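Local coordinates for protein aldehyde dehydrogenase (Burkholderia cenocepacia, PDB 4O6R) that probably oxidises aldehydes to carboxylic acids with NAD(P)+ as cofactor, and binds adenosine monophosphate in its nucleotide pocket, at residues L52-A57 against Q218-H223; V150-P155 against G168-A173; G227-T232 against R239-A244. All blocks are in the same frame, centred on the assembly; numbering follows the deposited sequence.

How the interactions relate
The three contacts lie in the Rossmann-type nucleotide-binding domain, each with its centre about 13 Å from the centres of the other two. Along the chain, interaction 2 is nested inside the loop closed by interaction 1, and interaction 3 follows both. Interactions 2 and 3 share one sheet, because strands 138-153 and 228-232 run side by side in parallel; K228 and A230 carbonyls face the N-H groups of G151 and I153. Interaction 1 packs onto both: L220 touches G151, Q152, I153 and I229, and A221 touches I241 and A244. Each contact contributes residues to the AMP pocket, so one packed core is continuous with the nucleotide site.

Interaction 1 (L52-A57 against Q218-H223); sequences LAVDAA and QRLAEH. With AMP (adenosine monophosphate), chain E.
V54 of helix 47-66 rests on the imidazole of H223, the first residue past the end of helix 213-222. The main apolar contact is a CH-pi interaction. V54 CG1 sits over one face, 3.8 Å from the centroid of the H223 ring and 22° off its normal. Its closest ring atom is H223 CE1, at 3.5 Å. The other branch, V54 CG2, lies closer to the CD2 side, 3.8 Å from H223 CD2. Both methyls thus lie over the same face of the imidazole. With CG anti to the backbone N (chi1 -158°), the ring of H223 reaches out to meet them. V54 CG2 also approaches L220 CD1, more loosely, at 4.4 Å.

Both helices pack on strand 176-180 of the Rossmann-type sheet, where V54 and L220 each touch V178. The opposite face of the H223 ring has R219 NH2 3.5 Å above its plane, toward the rim. The arginine makes a salt bridge with D51, one turn before D55 in the first helix.

The polar contacts lie round the ring's edge. A water in the ring plane bonds to H223 NE2 at 2.8 Å and donates to D55 OD1 at 3.0 Å. On the other nitrogen, ND1 pairs with the backbone N of G225.

At the far end of the segment, Q218 OE1 accepts a hydrogen bond from the adenine amino group, AMP N6, at 3.1 Å. Q218 NE2 donates to E222 OE2 almost straight (176°), which fixes how the amide is turned toward the nucleotide.

Interaction 2 (V150-P155 against G168-A173); sequences VGQIVP and GPALAA. With AMP (adenosine monophosphate), chain E.
V150 and Q152 of strand 138-153 meet A170 of helix 159-172 within a beta-alpha-beta unit of the Rossmann-type domain. The helix is the crossover that carries the chain from this strand to the parallel strand 176-180. The contact is small and buried, and no hydrogen bond spans the two segments.

A170 is the single helix residue that does the touching. Its CB points at the strand and meets both side chains. V150 CG2 lies 3.9 Å from A170 CB, methyl against methyl. Set between its own backbone N and carbonyl carbon, this branch of V150 is the one turned to the helix. The amide of Q152 comes to the same methyl, with Q152 NE2 3.6 Å from A170 CB. Q152 has CG anti to its carbonyl carbon (chi1 -51°) and then runs out extended, which carries the amide across to the helix. The contact with A170 is van der Waals only; the polar needs of NE2 are met by K166 O and by Y476 OH. These two bonds fix how the buried amide is turned.

The neighbouring residues I153 and V154 serve the nucleotide. I153 CG2 packs closely on the ribose, 3.1 Å from AMP O4', while I153 CD1 lies 3.7 Å from AMP N3 of the adenine. Past the strand end, the V154 carbonyl oxygen accepts a hydrogen bond from the ribose hydroxyl AMP O3' at 2.8 Å.

Strand 138-153 is bonded to strand 176-180 through V150 and Q152, and to strand 228-232 through G151. V177 of strand 176-180 touches V150, Q152 and A170 alike, while I153 packs on I229 and F231 of strand 228-232.

Interaction 3 (G227-T232 against R239-A244); sequences GKIAFT and RRIVEA. With AMP (adenosine monophosphate), chain E.
F231 of strand 228-232 and I241 of helix 235-245 bring the two backbones closest, with their CA atoms 7.5 Å apart and only side chains between. I241 carries the helix side of the contact alone. Its CG1 lies over one face of the phenyl ring, in a CH-pi contact 4.1 Å from the F231 ring centroid and 28° off the normal. The nearest atom there is F231 CG, 3.6 Å from I241 CG1, so the methylene sits toward the root of the ring. The second branch, I241 CG2, is anti to the backbone N (chi1 -65° for CG1) and turns along the strand to I229. There I241 CG2 meets I229 CG2 at 3.7 Å, the two side chains lying askew.

Strand, helix and strand 251-255 form a beta-alpha-beta unit of the Rossmann-type domain, and this hydrophobic layer runs on into the AMP site. I241 CD1 reaches the adenine, 3.7 Å from AMP C2. F231 presents its edge to the ribose, with F231 CE1 3.0 Å from AMP O4', which lies in the ring plane.

R240 approaches the other edge of the purine. Its NE is 3.1 Å from AMP N6, a close approach of two donor groups rather than a hydrogen bond, and its NH2 is 3.4 Å from AMP N7, which lies in the guanidinium plane. A bend at chi3 (-63°) curls the arginine round to this position. Next to it in sequence, R239 turns to a neighbouring subunit, where its NH2 is hydrogen-bonded to G247 O.

Interaction 1 (L52-A57 against Q218-H223)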
loop_
_atom_site.group_PDB
_atom_site.type_symbol
_atom_site.label_atom_id
_atom_site.label_comp_id
_atom_site.label_asym_id
_atom_site.label_seq_id
_atom_site.Cartn_x
_atom_site.Cartn_y
_atom_site.Cartn_z
ATOM N N LEU A 52 -16.897 12.167 -32.911
ATOM C CA LEU A 52 -17.551 10.876 -33.016
ATOM C C LEU A 52 -16.903 9.852 -32.085
ATOM O O LEU A 52 -17.596 9.066 -31.460
ATOM C CB LEU A 52 -17.526 10.367 -34.465
ATOM C CG LEU A 52 -18.396 11.156 -35.440
ATOM C CD1 LEU A 52 -18.146 10.679 -36.855
ATOM C CD2 LEU A 52 -19.876 11.021 -35.116
ATOM N N ALA A 53 -15.576 9.872 -31.997
ATOM C CA ALA A 53 -14.848 8.945 -31.146
ATOM C C ALA A 53 -15.114 9.186 -29.675
ATOM O O ALA A 53 -15.310 8.239 -28.933
ATOM C CB ALA A 53 -13.359 9.029 -31.445
ATOM N N VAL A 54 -15.101 10.455 -29.257
ATOM C CA VAL A 54 -15.393 10.783 -27.878
ATOM C C VAL A 54 -16.859 10.453 -27.556
ATOM O O VAL A 54 -17.144 9.901 -26.509
ATOM C CB VAL A 54 -15.057 12.248 -27.540
ATOM C CG1 VAL A 54 -15.526 12.614 -26.136
ATOM C CG2 VAL A 54 -13.558 12.507 -27.673
ATOM N N ASP A 55 -17.776 10.747 -28.459
ATOM C CA ASP A 55 -19.180 10.319 -28.270
ATOM C C ASP A 55 -19.301 8.805 -28.026
ATOM O O ASP A 55 -19.995 8.354 -27.117
ATOM C CB ASP A 55 -20.032 10.724 -29.480
ATOM C CG ASP A 55 -20.295 12.226 -29.537
ATOM O OD1 ASP A 55 -19.858 12.952 -28.621
ATOM O OD2 ASP A 55 -20.961 12.667 -30.504
ATOM N N ALA A 56 -18.628 8.021 -28.851
ATOM C CA ALA A 56 -18.656 6.555 -28.705
ATOM C C ALA A 56 -18.088 6.100 -27.358
ATOM O O ALA A 56 -18.677 5.265 -26.678
ATOM C CB ALA A 56 -17.894 5.906 -29.848
ATOM N N ALA A 57 -16.937 6.661 -26.985
ATOM C CA ALA A 57 -16.331 6.364 -25.702
ATOM C C ALA A 57 -17.209 6.789 -24.528
ATOM O O ALA A 57 -17.249 6.091 -23.514
ATOM C CB ALA A 57 -14.955 6.995 -25.600
ATOM N N GLN A 218 -5.295 18.391 -31.636
ATOM C CA GLN A 218 -5.719 19.630 -30.964
ATOM C C GLN A 218 -7.169 19.489 -30.468
ATOM O O GLN A 218 -7.496 19.905 -29.362
ATOM C CB GLN A 218 -5.593 20.820 -31.915
ATOM C CG GLN A 218 -5.831 22.171 -31.298
ATOM C CD GLN A 218 -4.720 22.588 -30.357
ATOM O OE1 GLN A 218 -3.542 22.254 -30.564
ATOM N NE2 GLN A 218 -5.087 23.327 -29.305
ATOM N N ARG A 219 -8.033 18.880 -31.269
ATOM C CA ARG A 219 -9.413 18.729 -30.844
ATOM C C ARG A 219 -9.501 17.787 -29.633
ATOM O O ARG A 219 -10.234 18.061 -28.679
ATOM C CB ARG A 219 -10.310 18.225 -31.981
ATOM C CG ARG A 219 -11.766 18.020 -31.595
ATOM C CD ARG A 219 -12.397 19.245 -30.936
ATOM N NE ARG A 219 -13.792 18.989 -30.605
ATOM C CZ ARG A 219 -14.520 19.706 -29.764
ATOM N NH1 ARG A 219 -14.014 20.766 -29.151
ATOM N NH2 ARG A 219 -15.775 19.351 -29.522
ATOM N N LEU A 220 -8.774 16.671 -29.697
ATOM C CA LEU A 220 -8.742 15.708 -28.582
ATOM C C LEU A 220 -8.324 16.403 -27.258
ATOM O O LEU A 220 -8.975 16.237 -26.225
ATOM C CB LEU A 220 -7.784 14.542 -28.906
ATOM C CG LEU A 220 -7.800 13.349 -27.937
ATOM C CD1 LEU A 220 -9.220 12.837 -27.666
ATOM C CD2 LEU A 220 -6.952 12.213 -28.509
ATOM N N ALA A 221 -7.247 17.181 -27.301
ATOM C CA ALA A 221 -6.757 17.904 -26.113
ATOM C C ALA A 221 -7.764 18.935 -25.606
ATOM O O ALA A 221 -7.850 19.150 -24.400
ATOM C CB ALA A 221 -5.416 18.561 -26.402
ATOM N N GLU A 222 -8.506 19.582 -26.518
ATOM C CA GLU A 222 -9.504 20.599 -26.142
ATOM C C GLU A 222 -10.859 20.040 -25.773
ATOM O O GLU A 222 -11.686 20.757 -25.255
ATOM C CB GLU A 222 -9.732 21.585 -27.283
ATOM C CG GLU A 222 -8.536 22.456 -27.561
ATOM C CD GLU A 222 -8.644 23.295 -28.829
ATOM O OE1 GLU A 222 -9.629 23.162 -29.592
ATOM O OE2 GLU A 222 -7.681 24.047 -29.080
ATOM N N HIS A 223 -11.126 18.774 -26.072
ATOM C CA HIS A 223 -12.502 18.276 -26.033
ATOM C C HIS A 223 -13.097 18.345 -24.614
ATOM O O HIS A 223 -12.474 17.868 -23.662
ATOM C CB HIS A 223 -12.575 16.844 -26.563
ATOM C CG HIS A 223 -13.941 16.459 -27.043
ATOM N ND1 HIS A 223 -15.018 16.345 -26.195
ATOM C CD2 HIS A 223 -14.415 16.204 -28.290
ATOM C CE1 HIS A 223 -16.095 16.013 -26.891
ATOM N NE2 HIS A 223 -15.754 15.925 -28.166
HETATM P P AMP E . 5.338 16.211 -31.548
HETATM O O1P AMP E . 5.840 16.247 -30.145
HETATM O O2P AMP E . 4.660 17.537 -31.957
HETATM O O3P AMP E . 6.370 15.635 -32.534
HETATM O "O5'" AMP E . 4.118 15.105 -31.654
HETATM C "C5'" AMP E . 3.923 13.827 -30.987
HETATM C "C4'" AMP E . 2.429 13.433 -31.191
HETATM O "O4'" AMP E . 1.612 14.589 -30.918
HETATM C "C3'" AMP E . 1.996 12.984 -32.593
HETATM O "O3'" AMP E . 1.008 11.904 -32.615
HETATM C "C2'" AMP E . 1.465 14.291 -33.208
HETATM O "O2'" AMP E . 0.584 14.162 -34.347
HETATM C "C1'" AMP E . 0.801 14.987 -32.023
HETATM N N9 AMP E . 0.670 16.481 -32.126
HETATM C C8 AMP E . 1.394 17.343 -32.902
HETATM N N7 AMP E . 0.951 18.633 -32.745
HETATM C C5 AMP E . -0.071 18.630 -31.845
HETATM C C6 AMP E . -0.984 19.620 -31.199
HETATM N N6 AMP E . -0.920 20.929 -31.476
HETATM N N1 AMP E . -1.905 19.210 -30.307
HETATM C C2 AMP E . -2.003 17.907 -30.007
HETATM N N3 AMP E . -1.225 16.949 -30.559
HETATM C C4 AMP E . -0.254 17.214 -31.457
HETATM O O HOH W 1 -18.274 15.453 -29.254
#

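Interaction 2 (V150-P155 against G168-A173)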
loop_
_atom_site.group_PDB
_atom_site.type_symbol
_atom_site.label_atom_id
_atom_site.label_comp_id
_atom_site.label_asym_id
_atom_site.label_seq_id
_atom_site.Cartn_x
_atom_site.Cartn_y
_atom_site.Cartn_z
ATOM N N VAL A 150 -10.668 9.046 -21.732
ATOM C CA VAL A 150 -9.304 9.567 -21.715
ATOM C C VAL A 150 -8.774 9.651 -23.129
ATOM O O VAL A 150 -9.025 8.767 -23.950
ATOM C CB VAL A 150 -8.364 8.769 -20.795
ATOM C CG1 VAL A 150 -8.883 8.824 -19.348
ATOM C CG2 VAL A 150 -8.211 7.340 -21.238
ATOM N N GLY A 151 -8.055 10.735 -23.392
ATOM C CA GLY A 151 -7.482 10.984 -24.690
ATOM C C GLY A 151 -5.990 10.722 -24.613
ATOM O O GLY A 151 -5.347 11.098 -23.619
ATOM N N GLN A 152 -5.446 10.099 -25.651
ATOM C CA GLN A 152 -4.030 9.721 -25.660
ATOM C C GLN A 152 -3.416 10.040 -27.003
ATOM O O GLN A 152 -3.909 9.617 -28.039
ATOM C CB GLN A 152 -3.874 8.239 -25.310
ATOM C CG GLN A 152 -4.610 7.856 -24.028
ATOM C CD GLN A 152 -4.482 6.391 -23.653
ATOM O OE1 GLN A 152 -4.616 5.496 -24.496
ATOM N NE2 GLN A 152 -4.214 6.130 -22.384
ATOM N N ILE A 153 -2.295 10.750 -26.971
ATOM C CA ILE A 153 -1.574 11.165 -28.171
ATOM C C ILE A 153 -0.172 10.596 -28.080
ATOM O O ILE A 153 0.532 10.853 -27.113
ATOM C CB ILE A 153 -1.546 12.705 -28.304
ATOM C CG1 ILE A 153 -2.962 13.238 -28.497
ATOM C CG2 ILE A 153 -0.686 13.129 -29.491
ATOM C CD1 ILE A 153 -3.133 14.716 -28.298
ATOM N N VAL A 154 0.226 9.902 -29.152
ATOM C CA VAL A 154 1.364 8.968 -29.197
ATOM C C VAL A 154 2.290 9.295 -30.392
ATOM O O VAL A 154 1.781 9.462 -31.497
ATOM C CB VAL A 154 0.781 7.543 -29.430
ATOM C CG1 VAL A 154 1.861 6.497 -29.465
ATOM C CG2 VAL A 154 -0.270 7.196 -28.381
ATOM N N PRO A 155 3.641 9.375 -30.199
ATOM C CA PRO A 155 4.483 9.626 -31.331
ATOM C C PRO A 155 4.856 8.352 -32.115
ATOM O O PRO A 155 4.313 7.269 -31.853
ATOM C CB PRO A 155 5.707 10.270 -30.694
ATOM C CG PRO A 155 5.821 9.631 -29.384
ATOM C CD PRO A 155 4.432 9.255 -28.961
ATOM N N GLY A 168 -3.041 -0.000 -21.732
ATOM C CA GLY A 168 -3.053 -0.973 -20.633
ATOM C C GLY A 168 -3.634 -0.423 -19.324
ATOM O O GLY A 168 -4.655 -0.919 -18.850
ATOM N N PRO A 169 -3.002 0.606 -18.748
ATOM C CA PRO A 169 -3.533 1.102 -17.504
ATOM C C PRO A 169 -4.875 1.792 -17.660
ATOM O O PRO A 169 -5.719 1.648 -16.785
ATOM C CB PRO A 169 -2.447 2.074 -17.004
ATOM C CG PRO A 169 -1.646 2.446 -18.184
ATOM C CD PRO A 169 -1.704 1.233 -19.076
ATOM N N ALA A 170 -5.073 2.541 -18.734
ATOM C CA ALA A 170 -6.323 3.302 -18.900
ATOM C C ALA A 170 -7.519 2.357 -18.884
ATOM O O ALA A 170 -8.524 2.612 -18.197
ATOM C CB ALA A 170 -6.291 4.101 -20.191
ATOM N N LEU A 171 -7.378 1.249 -19.625
ATOM C CA LEU A 171 -8.460 0.289 -19.812
ATOM C C LEU A 171 -8.642 -0.541 -18.569
ATOM O O LEU A 171 -9.774 -0.747 -18.116
ATOM C CB LEU A 171 -8.174 -0.613 -21.009
ATOM C CG LEU A 171 -8.315 0.078 -22.359
ATOM C CD1 LEU A 171 -7.823 -0.840 -23.487
ATOM C CD2 LEU A 171 -9.753 0.525 -22.591
ATOM N N ALA A 172 -7.533 -0.984 -17.999
ATOM C CA ALA A 172 -7.565 -1.777 -16.772
ATOM C C ALA A 172 -8.315 -1.036 -15.688
ATOM O O ALA A 172 -9.129 -1.627 -14.981
ATOM C CB ALA A 172 -6.171 -2.110 -16.300
ATOM N N ALA A 173 -8.081 0.269 -15.606
ATOM C CA ALA A 173 -8.694 1.114 -14.579
ATOM C C ALA A 173 -10.153 1.454 -14.820
ATOM O O ALA A 173 -10.772 2.035 -13.947
ATOM C CB ALA A 173 -7.909 2.387 -14.419
HETATM P P AMP E . 5.338 16.211 -31.548
HETATM O O1P AMP E . 5.840 16.247 -30.145
HETATM O O2P AMP E . 4.660 17.537 -31.957
HETATM O O3P AMP E . 6.370 15.635 -32.534
HETATM O "O5'" AMP E . 4.118 15.105 -31.654
HETATM C "C5'" AMP E . 3.923 13.827 -30.987
HETATM C "C4'" AMP E . 2.429 13.433 -31.191
HETATM O "O4'" AMP E . 1.612 14.589 -30.918
HETATM C "C3'" AMP E . 1.996 12.984 -32.593
HETATM O "O3'" AMP E . 1.008 11.904 -32.615
HETATM C "C2'" AMP E . 1.465 14.291 -33.208
HETATM O "O2'" AMP E . 0.584 14.162 -34.347
HETATM C "C1'" AMP E . 0.801 14.987 -32.023
HETATM N N9 AMP E . 0.670 16.481 -32.126
HETATM C C8 AMP E . 1.394 17.343 -32.902
HETATM N N7 AMP E . 0.951 18.633 -32.745
HETATM C C5 AMP E . -0.071 18.630 -31.845
HETATM C C6 AMP E . -0.984 19.620 -31.199
HETATM N N6 AMP E . -0.920 20.929 -31.476
HETATM N N1 AMP E . -1.905 19.210 -30.307
HETATM C C2 AMP E . -2.003 17.907 -30.007
HETATM N N3 AMP E . -1.225 16.949 -30.559
HETATM C C4 AMP E . -0.254 17.214 -31.457
#

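Interaction 3 (G227-T232 against R239-A244)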
loop_
_atom_site.group_PDB
_atom_site.type_symbol
_atom_site.label_atom_id
_atom_site.label_comp_id
_atom_site.label_asym_id
_atom_site.label_seq_id
_atom_site.Cartn_x
_atom_site.Cartn_y
_atom_site.Cartn_z
ATOM N N GLY A 227 -11.760 13.643 -19.937
ATOM C CA GLY A 227 -11.371 13.926 -18.550
ATOM C C GLY A 227 -9.871 13.958 -18.285
ATOM O O GLY A 227 -9.426 14.458 -17.254
ATOM N N LYS A 228 -9.100 13.398 -19.204
ATOM C CA LYS A 228 -7.638 13.400 -19.098
ATOM C C LYS A 228 -7.031 13.300 -20.477
ATOM O O LYS A 228 -7.561 12.592 -21.349
ATOM C CB LYS A 228 -7.145 12.238 -18.232
ATOM C CG LYS A 228 -5.631 12.173 -18.082
ATOM C CD LYS A 228 -5.169 11.054 -17.160
ATOM C CE LYS A 228 -3.666 10.891 -17.324
ATOM N NZ LYS A 228 -3.086 9.771 -16.557
ATOM N N ILE A 229 -5.933 14.018 -20.675
ATOM C CA ILE A 229 -5.178 13.917 -21.894
ATOM C C ILE A 229 -3.761 13.504 -21.530
ATOM O O ILE A 229 -3.183 14.058 -20.576
ATOM C CB ILE A 229 -5.181 15.238 -22.681
ATOM C CG1 ILE A 229 -4.454 15.119 -24.025
ATOM C CG2 ILE A 229 -4.587 16.378 -21.863
ATOM C CD1 ILE A 229 -5.206 14.315 -25.064
ATOM N N ALA A 230 -3.248 12.514 -22.266
ATOM C CA ALA A 230 -1.900 12.019 -22.069
ATOM C C ALA A 230 -1.120 12.213 -23.359
ATOM O O ALA A 230 -1.590 11.811 -24.446
ATOM C CB ALA A 230 -1.924 10.567 -21.660
ATOM N N PHE A 231 0.043 12.856 -23.250
ATOM C CA PHE A 231 0.818 13.222 -24.408
ATOM C C PHE A 231 2.300 12.910 -24.221
ATOM O O PHE A 231 2.905 13.176 -23.153
ATOM C CB PHE A 231 0.636 14.723 -24.720
ATOM C CG PHE A 231 1.576 15.227 -25.787
ATOM C CD1 PHE A 231 1.273 15.072 -27.111
ATOM C CD2 PHE A 231 2.782 15.830 -25.444
ATOM C CE1 PHE A 231 2.143 15.515 -28.101
ATOM C CE2 PHE A 231 3.667 16.271 -26.412
ATOM C CZ PHE A 231 3.348 16.098 -27.744
ATOM N N THR A 232 2.875 12.333 -25.273
ATOM C CA THR A 232 4.305 12.052 -25.357
ATOM C C THR A 232 4.779 12.715 -26.615
ATOM O O THR A 232 4.191 12.477 -27.691
ATOM C CB THR A 232 4.533 10.537 -25.441
ATOM O OG1 THR A 232 4.093 9.937 -24.231
ATOM C CG2 THR A 232 5.977 10.166 -25.691
ATOM N N ARG A 239 3.503 22.070 -24.014
ATOM C CA ARG A 239 2.950 23.392 -23.615
ATOM C C ARG A 239 1.567 23.657 -24.238
ATOM O O ARG A 239 0.643 24.100 -23.568
ATOM C CB ARG A 239 3.916 24.536 -23.963
ATOM C CG ARG A 239 5.225 24.511 -23.176
ATOM C CD ARG A 239 5.972 25.839 -23.220
ATOM N NE ARG A 239 7.146 25.774 -22.353
ATOM C CZ ARG A 239 8.362 25.397 -22.730
ATOM N NH1 ARG A 239 8.618 25.108 -23.986
ATOM N NH2 ARG A 239 9.345 25.319 -21.842
ATOM N N ARG A 240 1.414 23.306 -25.509
ATOM C CA ARG A 240 0.143 23.439 -26.210
ATOM C C ARG A 240 -0.957 22.507 -25.646
ATOM O O ARG A 240 -2.122 22.886 -25.585
ATOM C CB ARG A 240 0.323 23.178 -27.720
ATOM C CG ARG A 240 1.262 24.167 -28.413
ATOM C CD ARG A 240 1.003 24.315 -29.921
ATOM N NE ARG A 240 1.225 23.072 -30.667
ATOM C CZ ARG A 240 2.405 22.642 -31.149
ATOM N NH1 ARG A 240 3.537 23.332 -30.965
ATOM N NH2 ARG A 240 2.465 21.489 -31.812
ATOM N N ILE A 241 -0.561 21.306 -25.217
ATOM C CA ILE A 241 -1.478 20.391 -24.535
ATOM C C ILE A 241 -1.971 21.010 -23.247
ATOM O O ILE A 241 -3.160 21.011 -22.962
ATOM C CB ILE A 241 -0.805 19.039 -24.191
ATOM C CG1 ILE A 241 -0.423 18.261 -25.469
ATOM C CG2 ILE A 241 -1.713 18.191 -23.307
ATOM C CD1 ILE A 241 -1.581 17.877 -26.379
ATOM N N VAL A 242 -1.041 21.526 -22.460
ATOM C CA VAL A 242 -1.378 22.205 -21.220
ATOM C C VAL A 242 -2.349 23.341 -21.475
ATOM O O VAL A 242 -3.385 23.430 -20.812
ATOM C CB VAL A 242 -0.122 22.665 -20.461
ATOM C CG1 VAL A 242 -0.486 23.551 -19.277
ATOM C CG2 VAL A 242 0.644 21.448 -19.974
ATOM N N GLU A 243 -2.051 24.164 -22.486
ATOM C CA GLU A 243 -2.924 25.277 -22.803
ATOM C C GLU A 243 -4.333 24.798 -23.162
ATOM O O GLU A 243 -5.311 25.371 -22.727
ATOM C CB GLU A 243 -2.318 26.152 -23.922
ATOM C CG GLU A 243 -2.878 27.567 -23.981
ATOM C CD GLU A 243 -4.148 27.689 -24.789
ATOM O OE1 GLU A 243 -4.588 26.660 -25.377
ATOM O OE2 GLU A 243 -4.736 28.816 -24.860
ATOM N N ALA A 244 -4.426 23.741 -23.948
ATOM C CA ALA A 244 -5.715 23.204 -24.383
ATOM C C ALA A 244 -6.506 22.652 -23.217
ATOM O O ALA A 244 -7.725 22.709 -23.234
ATOM C CB ALA A 244 -5.511 22.090 -25.401
HETATM P P AMP E . 5.338 16.211 -31.548
HETATM O O1P AMP E . 5.840 16.247 -30.145
HETATM O O2P AMP E . 4.660 17.537 -31.957
HETATM O O3P AMP E . 6.370 15.635 -32.534
HETATM O "O5'" AMP E . 4.118 15.105 -31.654
HETATM C "C5'" AMP E . 3.923 13.827 -30.987
HETATM C "C4'" AMP E . 2.429 13.433 -31.191
HETATM O "O4'" AMP E . 1.612 14.589 -30.918
HETATM C "C3'" AMP E . 1.996 12.984 -32.593
HETATM O "O3'" AMP E . 1.008 11.904 -32.615
HETATM C "C2'" AMP E . 1.465 14.291 -33.208
HETATM O "O2'" AMP E . 0.584 14.162 -34.347
HETATM C "C1'" AMP E . 0.801 14.987 -32.023
HETATM N N9 AMP E . 0.670 16.481 -32.126
HETATM C C8 AMP E . 1.394 17.343 -32.902
HETATM N N7 AMP E . 0.951 18.633 -32.745
HETATM C C5 AMP E . -0.071 18.630 -31.845
HETATM C C6 AMP E . -0.984 19.620 -31.199
HETATM N N6 AMP E . -0.920 20.929 -31.476
HETATM N N1 AMP E . -1.905 19.210 -30.307
HETATM C C2 AMP E . -2.003 17.907 -30.007
HETATM N N3 AMP E . -1.225 16.949 -30.559
HETATM C C4 AMP E . -0.254 17.214 -31.457
#